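Local coordinates for protein nidogen (Mus musculus, PDB 1NPE) that is a basement-membrane glycoprotein whose six-bladed YWTD beta-propeller domain, the fragment here, probably binds laminin, at residues I39-D47 and P81-R91. Numbering follows the deposited sequence.
Sequences IGLAFDCVD and PEGIALDHLGR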
ATOM      1  N   ILE A  39       3.046  -1.546   7.290  1.00 14.91           N
ATOM      2  CA  ILE A  39       3.318  -1.353   5.873  1.00 13.58           C
ATOM      3  C   ILE A  39       4.435  -0.347   5.615  1.00 15.39           C
ATOM      4  O   ILE A  39       5.491  -0.715   5.103  1.00 17.89           O
ATOM      5  CB  ILE A  39       2.049  -0.925   5.112  1.00 13.01           C
ATOM      6  CG1 ILE A  39       0.946  -1.976   5.289  1.00 11.73           C
ATOM      7  CG2 ILE A  39       2.363  -0.725   3.636  1.00 12.04           C
ATOM      8  CD1 ILE A  39       1.235  -3.310   4.606  1.00  9.99           C
ATOM      9  N   GLY A  40       4.207   0.917   5.968  1.00 14.84           N
ATOM     10  CA  GLY A  40       5.218   1.937   5.748  1.00 12.29           C
ATOM     11  C   GLY A  40       6.144   2.166   6.928  1.00 13.97           C
ATOM     12  O   GLY A  40       5.732   2.019   8.078  1.00 14.93           O
ATOM     13  N   LEU A  41       7.400   2.513   6.647  1.00 12.47           N
ATOM     14  CA  LEU A  41       8.378   2.788   7.696  1.00 14.26           C
ATOM     15  C   LEU A  41       9.198   4.030   7.373  1.00 13.83           C
ATOM     16  O   LEU A  41       9.488   4.307   6.211  1.00 15.84           O
ATOM     17  CB  LEU A  41       9.348   1.619   7.875  1.00 14.09           C
ATOM     18  CG  LEU A  41       8.904   0.306   8.525  1.00 16.67           C
ATOM     19  CD1 LEU A  41      10.084  -0.652   8.509  1.00 13.81           C
ATOM     20  CD2 LEU A  41       8.409   0.529   9.960  1.00 14.72           C
ATOM     21  N   ALA A  42       9.584   4.763   8.410  1.00 13.09           N
ATOM     22  CA  ALA A  42      10.410   5.959   8.254  1.00 14.06           C
ATOM     23  C   ALA A  42      11.243   6.124   9.523  1.00 14.19           C
ATOM     24  O   ALA A  42      10.925   5.540  10.564  1.00 14.11           O
ATOM     25  CB  ALA A  42       9.546   7.201   8.002  1.00 11.22           C
ATOM     26  N   PHE A  43      12.295   6.927   9.446  1.00 15.73           N
ATOM     27  CA  PHE A  43      13.153   7.114  10.601  1.00 17.57           C
ATOM     28  C   PHE A  43      13.551   8.566  10.828  1.00 17.93           C
ATOM     29  O   PHE A  43      14.030   9.238   9.911  1.00 18.09           O
ATOM     30  CB  PHE A  43      14.404   6.256  10.437  1.00 18.86           C
ATOM     31  CG  PHE A  43      15.312   6.268  11.629  1.00 19.79           C
ATOM     32  CD1 PHE A  43      14.977   5.567  12.778  1.00 19.10           C
ATOM     33  CD2 PHE A  43      16.519   6.953  11.587  1.00 20.71           C
ATOM     34  CE1 PHE A  43      15.829   5.544  13.865  1.00 22.45           C
ATOM     35  CE2 PHE A  43      17.382   6.936  12.668  1.00 21.43           C
ATOM     36  CZ  PHE A  43      17.038   6.229  13.811  1.00 23.49           C
ATOM     37  N   ASP A  44      13.338   9.041  12.051  1.00 17.08           N
ATOM     38  CA  ASP A  44      13.688  10.406  12.433  1.00 19.57           C
ATOM     39  C   ASP A  44      15.112  10.407  12.985  1.00 20.65           C
ATOM     40  O   ASP A  44      15.347   9.962  14.103  1.00 21.27           O
ATOM     41  CB  ASP A  44      12.700  10.932  13.479  1.00 17.38           C
ATOM     42  CG  ASP A  44      13.174  12.210  14.151  1.00 18.72           C
ATOM     43  OD1 ASP A  44      13.891  13.017  13.509  1.00 16.05           O
ATOM     44  OD2 ASP A  44      12.818  12.403  15.331  1.00 16.71           O
ATOM     45  N   CYS A  45      16.041  10.962  12.212  1.00 23.55           N
ATOM     46  CA  CYS A  45      17.451  11.005  12.590  1.00 26.75           C
ATOM     47  C   CYS A  45      17.843  11.850  13.800  1.00 28.14           C
ATOM     48  O   CYS A  45      18.890  11.599  14.397  1.00 29.03           O
ATOM     49  CB  CYS A  45      18.318  11.400  11.391  1.00 27.34           C
ATOM     50  SG  CYS A  45      17.959  13.048  10.706  1.00 31.61           S
ATOM     51  N   VAL A  46      17.039  12.848  14.167  1.00 29.24           N
ATOM     52  CA  VAL A  46      17.398  13.679  15.315  1.00 30.44           C
ATOM     53  C   VAL A  46      17.083  13.032  16.663  1.00 31.39           C
ATOM     54  O   VAL A  46      17.904  13.087  17.573  1.00 32.81           O
ATOM     55  CB  VAL A  46      16.792  15.112  15.248  1.00 31.88           C
ATOM     56  CG1 VAL A  46      16.825  15.646  13.819  1.00 30.81           C
ATOM     57  CG2 VAL A  46      15.396  15.141  15.815  1.00 33.44           C
ATOM     58  N   ASP A  47      15.915  12.404  16.787  1.00 31.34           N
ATOM     59  CA  ASP A  47      15.525  11.753  18.040  1.00 31.37           C
ATOM     60  C   ASP A  47      15.677  10.235  18.003  1.00 31.06           C
ATOM     61  O   ASP A  47      15.460   9.563  19.014  1.00 30.94           O
ATOM     62  CB  ASP A  47      14.084  12.120  18.427  1.00 32.95           C
ATOM     63  CG  ASP A  47      13.951  13.549  18.951  1.00 35.63           C
ATOM     64  OD1 ASP A  47      14.946  14.092  19.485  1.00 35.75           O
ATOM     65  OD2 ASP A  47      12.844  14.121  18.840  1.00 33.49           O
ATOM     66  N   PRO A  81      -3.134   3.774   5.107  1.00 15.75           N
ATOM     67  CA  PRO A  81      -1.817   4.435   5.112  1.00 15.86           C
ATOM     68  C   PRO A  81      -0.738   3.425   4.717  1.00 15.49           C
ATOM     69  O   PRO A  81      -0.558   2.411   5.384  1.00 16.58           O
ATOM     70  CB  PRO A  81      -1.681   4.925   6.555  1.00 13.04           C
ATOM     71  CG  PRO A  81      -2.428   3.882   7.335  1.00 17.67           C
ATOM     72  CD  PRO A  81      -3.653   3.590   6.475  1.00 16.05           C
ATOM     73  N   GLU A  82      -0.035   3.696   3.624  1.00 14.18           N
ATOM     74  CA  GLU A  82       0.962   2.756   3.134  1.00 13.72           C
ATOM     75  C   GLU A  82       2.374   3.272   2.926  1.00 14.21           C
ATOM     76  O   GLU A  82       3.248   2.526   2.486  1.00 15.48           O
ATOM     77  CB  GLU A  82       0.464   2.136   1.838  1.00 15.30           C
ATOM     78  CG  GLU A  82      -0.775   1.291   2.017  1.00 14.80           C
ATOM     79  CD  GLU A  82      -1.342   0.843   0.706  1.00 12.51           C
ATOM     80  OE1 GLU A  82      -0.562   0.585  -0.231  1.00 16.51           O
ATOM     81  OE2 GLU A  82      -2.573   0.745   0.610  1.00 15.79           O
ATOM     82  N   GLY A  83       2.580   4.547   3.212  1.00 13.37           N
ATOM     83  CA  GLY A  83       3.888   5.153   3.062  1.00 13.46           C
ATOM     84  C   GLY A  83       3.939   6.328   4.013  1.00 14.28           C
ATOM     85  O   GLY A  83       2.935   6.999   4.218  1.00 15.15           O
ATOM     86  N   ILE A  84       5.092   6.553   4.626  1.00 14.44           N
ATOM     87  CA  ILE A  84       5.255   7.653   5.555  1.00 13.38           C
ATOM     88  C   ILE A  84       6.669   8.217   5.436  1.00 15.00           C
ATOM     89  O   ILE A  84       7.635   7.462   5.313  1.00 14.57           O
ATOM     90  CB  ILE A  84       4.921   7.212   7.015  1.00 13.34           C
ATOM     91  CG1 ILE A  84       5.078   8.383   7.986  1.00 11.08           C
ATOM     92  CG2 ILE A  84       5.786   6.019   7.443  1.00 11.54           C
ATOM     93  CD1 ILE A  84       4.489   8.114   9.365  1.00 10.78           C
ATOM     94  N   ALA A  85       6.759   9.547   5.386  1.00 14.62           N
ATOM     95  CA  ALA A  85       8.030  10.264   5.276  1.00 15.56           C
ATOM     96  C   ALA A  85       8.085  11.368   6.326  1.00 16.01           C
ATOM     97  O   ALA A  85       7.050  11.848   6.781  1.00 15.60           O
ATOM     98  CB  ALA A  85       8.190  10.851   3.886  1.00 15.00           C
ATOM     99  N   LEU A  86       9.289  11.808   6.678  1.00 17.03           N
ATOM    100  CA  LEU A  86       9.428  12.824   7.707  1.00 18.14           C
ATOM    101  C   LEU A  86      10.192  14.073   7.301  1.00 19.13           C
ATOM    102  O   LEU A  86      10.924  14.085   6.327  1.00 18.77           O
ATOM    103  CB  LEU A  86      10.138  12.223   8.920  1.00 19.48           C
ATOM    104  CG  LEU A  86       9.709  10.845   9.418  1.00 19.75           C
ATOM    105  CD1 LEU A  86      10.811  10.280  10.258  1.00 19.44           C
ATOM    106  CD2 LEU A  86       8.406  10.917  10.202  1.00 21.88           C
ATOM    107  N   ASP A  87       9.970  15.134   8.064  1.00 21.60           N
ATOM    108  CA  ASP A  87      10.667  16.405   7.909  1.00 23.86           C
ATOM    109  C   ASP A  87      11.315  16.510   9.280  1.00 24.09           C
ATOM    110  O   ASP A  87      10.675  16.934  10.244  1.00 24.06           O
ATOM    111  CB  ASP A  87       9.684  17.565   7.710  1.00 25.98           C
ATOM    112  CG  ASP A  87      10.374  18.939   7.691  1.00 28.49           C
ATOM    113  OD1 ASP A  87      11.623  19.019   7.759  1.00 30.01           O
ATOM    114  OD2 ASP A  87       9.653  19.952   7.608  1.00 30.30           O
ATOM    115  N   HIS A  88      12.552  16.039   9.380  1.00 24.31           N
ATOM    116  CA  HIS A  88      13.274  16.060  10.645  1.00 25.60           C
ATOM    117  C   HIS A  88      13.636  17.473  11.117  1.00 26.13           C
ATOM    118  O   HIS A  88      13.931  17.681  12.294  1.00 26.18           O
ATOM    119  CB  HIS A  88      14.517  15.167  10.566  1.00 25.95           C
ATOM    120  CG  HIS A  88      15.510  15.603   9.536  1.00 27.79           C
ATOM    121  ND1 HIS A  88      16.685  16.245   9.863  1.00 27.26           N
ATOM    122  CD2 HIS A  88      15.503  15.493   8.187  1.00 26.33           C
ATOM    123  CE1 HIS A  88      17.360  16.512   8.758  1.00 28.15           C
ATOM    124  NE2 HIS A  88      16.664  16.065   7.727  1.00 28.43           N
ATOM    125  N   LEU A  89      13.584  18.441  10.207  1.00 26.67           N
ATOM    126  CA  LEU A  89      13.887  19.833  10.541  1.00 28.04           C
ATOM    127  C   LEU A  89      12.645  20.544  11.061  1.00 28.83           C
ATOM    128  O   LEU A  89      12.643  21.062  12.179  1.00 29.13           O
ATOM    129  CB  LEU A  89      14.440  20.571   9.323  1.00 25.81           C
ATOM    130  CG  LEU A  89      15.787  20.037   8.829  1.00 27.30           C
ATOM    131  CD1 LEU A  89      16.178  20.733   7.538  1.00 22.29           C
ATOM    132  CD2 LEU A  89      16.861  20.224   9.918  1.00 25.07           C
ATOM    133  N   GLY A  90      11.586  20.529  10.252  1.00 29.49           N
ATOM    134  CA  GLY A  90      10.331  21.159  10.623  1.00 28.72           C
ATOM    135  C   GLY A  90       9.522  20.368  11.635  1.00 28.32           C
ATOM    136  O   GLY A  90       8.537  20.877  12.174  1.00 29.06           O
ATOM    137  N   ARG A  91       9.930  19.124  11.887  1.00 28.57           N
ATOM    138  CA  ARG A  91       9.263  18.240  12.852  1.00 28.68           C
ATOM    139  C   ARG A  91       7.862  17.796  12.417  1.00 27.69           C
ATOM    140  O   ARG A  91       6.904  17.920  13.182  1.00 28.54           O
ATOM    141  CB  ARG A  91       9.171  18.916  14.230  1.00 30.00           C
ATOM    142  CG  ARG A  91      10.493  19.359  14.847  1.00 31.16           C
ATOM    143  CD  ARG A  91      11.230  18.209  15.524  1.00 32.74           C
ATOM    144  NE  ARG A  91      11.986  17.404  14.575  1.00 33.24           N
ATOM    145  CZ  ARG A  91      12.417  16.168  14.808  1.00 32.31           C
ATOM    146  NH1 ARG A  91      12.169  15.564  15.967  1.00 29.32           N
ATOM    147  NH2 ARG A  91      13.112  15.539  13.877  1.00 32.59           N
TER
HETATM  148  O   HOH W   1       7.599   4.962   4.005  1.00 17.52           O
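Strands 39-44 and 81-87 run side by side in the same direction, their axes 7° apart, and no direct backbone hydrogen bond joins them. Near one end Gly40 and Gly83 bring their CA atoms to 4.4 Å. One water bridges the two strands, donating to Leu41 O and accepting from Ile84 N. Further along, CB of Ala42 packs on Leu86 CG at 3.9 Å and also touches Ile84 CG2. Leu86 CD1 reaches the backbone between Phe43 and Asp44. Each strand is the first of its own four-stranded antiparallel sheet, so the contact joins the inner strands of two successive blades of the YWTD propeller. At the C-terminal ends of the strands the contact turns polar. The Arg91 chain folds back at chi2 and chi3, which turns NH1 and NH2 to the Asp44 carboxylate: NH2 gives OD1 a 2.7 Å bond and NH1 gives OD2 a longer one of 3.3 Å. The carboxylate and guanidinium planes are 50° apart. Val46 N reaches Asp44 OD1 from the opposite face of the carboxylate, closing an Asx turn. Asp44 CG lies anti to the backbone N (chi1 167°), which brings the carboxylate between these donors. Asp47 OD2 forms a second salt bridge with Arg91 NH1 at 3.3 Å. With an alanine in place of Asp44, Arg91 would probably lose this two-nitrogen grip, keeping Asp47 as its carboxylate partner here, and Val46 N its acceptor. Arg91 NH2 also bonds to His88 O, which fixes the guanidinium further, while Val46 CG2 lies over one guanidinium face. Cys45 SG, in disulfide linkage with Cys263, sits over a face of the His88 ring, 3.9 Å from its centroid.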